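Local coordinates for protein alpha-L-arabinofuranosidase B (Aspergillus kawachii, PDB 6SXT) that hydrolyses terminal non-reducing alpha-L-arabinofuranosyl residues from arabinoxylan, arabinan and related plant polysaccharides, retaining the anomeric configuration, at residues 348-356 with 402-410. Residues are numbered along the deposited sequence; the frame is centred on the assembly and turned at random.
Sequences IAHTDTTVN and NFELLLNAN. With SO4 (sulfate ion), chain F.
Leu407 sets one methyl, CD2, over the centre of one face of the His350 imidazole. This CD2 sits 3.3 Å from the ring centroid and 12° off the ring normal, a CH-pi contact. The Leu407 side chain starts with CG anti to the backbone N (chi1 179°), which carries the branch out to the ring. Two bonds fix how the ring is turned. His350 ND1 donates to Asp352 O at 2.7 Å, in the carbonyl plane, and His350 NE2 is hydrogen-bonded to Asp392. Asp352 lies in the type II' turn from Thr351 to Thr354, which joins strands 346-351 and 354-359, so the ND1 bond ties the ring to the turn. Both segments belong to the beta-trefoil arabinose-binding domain, where this hairpin meets strand 404-409 of another hairpin. The backbones join at a single bridge, Thr354 with Leu406. Leu407 N donates to Thr353 O at 2.8 Å, and Leu406 CA also touches that oxygen. The bond from Val355 N to Leu405 O is weak, at 3.4 Å. The side chain of Val355 adds apolar packing: its CB lies 4.0 Å from Leu405 CB, and CG2 leans over the Leu405 carbonyl. Both residues also rest on Leu452, a substrate-binding residue of this domain. On the outer side, Thr353 CG2 lies alongside Asn408 ND2. A sulfate, probably from the crystallisation liquor, takes hydrogen bonds from Asn408 ND2 and, at 2.8 Å to O4, Ala409 N. Asn408 OD1 is held by Arg399.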
loop_
_atom_site.group_PDB
_atom_site.type_symbol
_atom_site.label_atom_id
_atom_site.label_comp_id
_atom_site.label_asym_id
_atom_site.label_seq_id
_atom_site.Cartn_x
_atom_site.Cartn_y
_atom_site.Cartn_z
ATOM N N ILE A 348 23.512 14.972 -9.061
ATOM C CA ILE A 348 22.963 14.927 -7.700
ATOM C C ILE A 348 24.149 14.993 -6.733
ATOM O O ILE A 348 25.041 14.119 -6.764
ATOM C CB ILE A 348 22.116 13.654 -7.442
ATOM C CG1 ILE A 348 20.977 13.588 -8.469
ATOM C CG2 ILE A 348 21.635 13.655 -6.000
ATOM C CD1 ILE A 348 19.986 12.462 -8.223
ATOM N N ALA A 349 24.091 15.997 -5.900
ATOM C CA ALA A 349 25.159 16.218 -4.912
ATOM C C ALA A 349 24.518 16.593 -3.592
ATOM O O ALA A 349 23.278 16.426 -3.382
ATOM C CB ALA A 349 26.088 17.300 -5.431
ATOM N N HIS A 350 25.290 17.108 -2.635
ATOM C CA HIS A 350 24.669 17.585 -1.408
ATOM C C HIS A 350 25.572 18.691 -0.830
ATOM O O HIS A 350 26.792 18.673 -1.126
ATOM C CB HIS A 350 24.409 16.456 -0.409
ATOM C CG HIS A 350 25.661 15.905 0.181
ATOM N ND1 HIS A 350 26.105 16.352 1.424
ATOM C CD2 HIS A 350 26.533 14.973 -0.261
ATOM C CE1 HIS A 350 27.227 15.699 1.698
ATOM N NE2 HIS A 350 27.530 14.862 0.682
ATOM N N THR A 351 24.936 19.548 -0.079
ATOM C CA THR A 351 25.612 20.587 0.767
ATOM C C THR A 351 25.146 20.314 2.185
ATOM O O THR A 351 23.969 20.607 2.504
ATOM C CB THR A 351 25.271 21.997 0.322
ATOM O OG1 THR A 351 25.526 22.073 -1.079
ATOM C CG2 THR A 351 26.124 23.000 1.083
ATOM N N ASP A 352 25.977 19.657 2.974
ATOM C CA ASP A 352 25.589 19.105 4.288
ATOM C C ASP A 352 24.309 18.255 4.090
ATOM O O ASP A 352 24.375 17.357 3.251
ATOM C CB ASP A 352 25.484 20.236 5.308
ATOM C CG ASP A 352 26.898 20.798 5.542
ATOM O OD1 ASP A 352 27.842 19.999 5.526
ATOM O OD2 ASP A 352 26.973 22.005 5.696
ATOM N N THR A 353 23.238 18.516 4.815
ATOM C CA THR A 353 22.050 17.600 4.718
ATOM C C THR A 353 21.224 17.898 3.479
ATOM O O THR A 353 20.336 17.012 3.191
ATOM C CB THR A 353 21.135 17.690 5.930
ATOM O OG1 THR A 353 20.563 18.981 6.019
ATOM C CG2 THR A 353 21.875 17.353 7.207
ATOM N N THR A 354 21.405 19.008 2.776
ATOM C CA THR A 354 20.574 19.372 1.615
ATOM C C THR A 354 21.059 18.582 0.397
ATOM O O THR A 354 22.160 18.826 -0.134
ATOM C CB THR A 354 20.593 20.868 1.309
ATOM O OG1 THR A 354 20.147 21.561 2.466
ATOM C CG2 THR A 354 19.678 21.213 0.163
ATOM N N VAL A 355 20.217 17.698 -0.153
ATOM C CA VAL A 355 20.524 17.066 -1.449
ATOM C C VAL A 355 20.090 18.002 -2.574
ATOM O O VAL A 355 18.954 18.559 -2.564
ATOM C CB VAL A 355 19.827 15.681 -1.524
ATOM C CG1 VAL A 355 20.160 15.015 -2.825
ATOM C CG2 VAL A 355 20.189 14.828 -0.329
ATOM N N ASN A 356 20.980 18.234 -3.525
ATOM C CA ASN A 356 20.799 19.265 -4.563
ATOM C C ASN A 356 21.387 18.795 -5.872
ATOM O O ASN A 356 21.919 17.682 -5.967
ATOM C CB ASN A 356 21.321 20.640 -4.082
ATOM C CG ASN A 356 22.750 20.630 -3.550
ATOM O OD1 ASN A 356 23.025 21.460 -2.646
ATOM N ND2 ASN A 356 23.599 19.804 -4.107
ATOM N N ASN A 402 9.491 15.037 4.979
ATOM C CA ASN A 402 8.574 16.066 4.460
ATOM C C ASN A 402 8.704 16.129 2.933
ATOM O O ASN A 402 8.528 17.183 2.318
ATOM C CB ASN A 402 8.845 17.453 5.070
ATOM C CG ASN A 402 8.277 17.581 6.464
ATOM O OD1 ASN A 402 7.274 16.938 6.786
ATOM N ND2 ASN A 402 8.948 18.363 7.314
ATOM N N PHE A 403 9.055 14.990 2.303
ATOM C CA PHE A 403 9.176 14.829 0.835
ATOM C C PHE A 403 10.324 15.643 0.222
ATOM O O PHE A 403 10.453 15.684 -1.008
ATOM C CB PHE A 403 7.860 15.156 0.118
ATOM C CG PHE A 403 6.712 14.294 0.600
ATOM C CD1 PHE A 403 6.840 12.917 0.678
ATOM C CD2 PHE A 403 5.560 14.876 1.046
ATOM C CE1 PHE A 403 5.782 12.136 1.141
ATOM C CE2 PHE A 403 4.483 14.093 1.444
ATOM C CZ PHE A 403 4.630 12.745 1.535
ATOM N N GLU A 404 11.229 16.147 1.065
ATOM C CA GLU A 404 12.532 16.659 0.581
ATOM C C GLU A 404 13.583 15.567 0.795
ATOM O O GLU A 404 13.527 14.806 1.796
ATOM C CB GLU A 404 12.933 17.940 1.325
ATOM C CG GLU A 404 14.233 18.508 0.749
ATOM C CD GLU A 404 14.583 19.906 1.254
ATOM O OE1 GLU A 404 13.706 20.510 1.913
ATOM O OE2 GLU A 404 15.716 20.396 0.922
ATOM N N LEU A 405 14.541 15.455 -0.116
ATOM C CA LEU A 405 15.639 14.481 0.046
ATOM C C LEU A 405 16.752 15.128 0.892
ATOM O O LEU A 405 17.254 16.209 0.502
ATOM C CB LEU A 405 16.217 14.003 -1.272
ATOM C CG LEU A 405 15.183 13.339 -2.211
ATOM C CD1 LEU A 405 15.898 12.654 -3.327
ATOM C CD2 LEU A 405 14.293 12.363 -1.466
ATOM N N LEU A 406 17.086 14.426 1.939
ATOM C CA LEU A 406 18.099 14.885 2.911
ATOM C C LEU A 406 19.133 13.806 3.043
ATOM O O LEU A 406 18.881 12.627 2.797
ATOM C CB LEU A 406 17.488 15.143 4.276
ATOM C CG LEU A 406 16.355 16.168 4.368
ATOM C CD1 LEU A 406 15.934 16.247 5.810
ATOM C CD2 LEU A 406 16.729 17.547 3.821
ATOM N N LEU A 407 20.378 14.215 3.322
ATOM C CA LEU A 407 21.429 13.268 3.654
ATOM C C LEU A 407 21.532 13.170 5.171
ATOM O O LEU A 407 22.025 14.146 5.818
ATOM C CB LEU A 407 22.777 13.706 3.044
ATOM C CG LEU A 407 23.937 12.783 3.364
ATOM C CD1 LEU A 407 23.734 11.382 2.777
ATOM C CD2 LEU A 407 25.241 13.351 2.826
ATOM N N ASN A 408 21.093 12.054 5.739
ATOM C CA ASN A 408 21.012 11.852 7.192
ATOM C C ASN A 408 21.663 10.542 7.557
ATOM O O ASN A 408 21.713 9.567 6.744
ATOM C CB ASN A 408 19.572 11.906 7.728
ATOM C CG ASN A 408 18.846 13.217 7.626
ATOM O OD1 ASN A 408 17.608 13.251 7.552
ATOM N ND2 ASN A 408 19.521 14.374 7.674
ATOM N N ALA A 409 22.170 10.463 8.779
ATOM C CA ALA A 409 22.789 9.246 9.284
ATOM C C ALA A 409 21.710 8.171 9.542
ATOM O O ALA A 409 20.700 8.477 10.181
ATOM C CB ALA A 409 23.562 9.540 10.554
ATOM N N ASN A 410 22.017 6.964 9.143
ATOM C CA ASN A 410 21.178 5.780 9.459
ATOM C C ASN A 410 21.140 5.626 10.980
ATOM O O ASN A 410 22.195 5.432 11.557
ATOM C CB ASN A 410 21.755 4.563 8.803
ATOM C CG ASN A 410 20.975 3.281 9.058
ATOM O OD1 ASN A 410 19.872 3.329 9.569
ATOM N ND2 ASN A 410 21.602 2.176 8.709
HETATM S S SO4 F . 22.363 13.662 10.524
HETATM O O1 SO4 F . 23.664 13.097 10.622
HETATM O O2 SO4 F . 22.255 14.559 9.444
HETATM O O3 SO4 F . 22.074 14.444 11.678
HETATM O O4 SO4 F . 21.379 12.577 10.411
#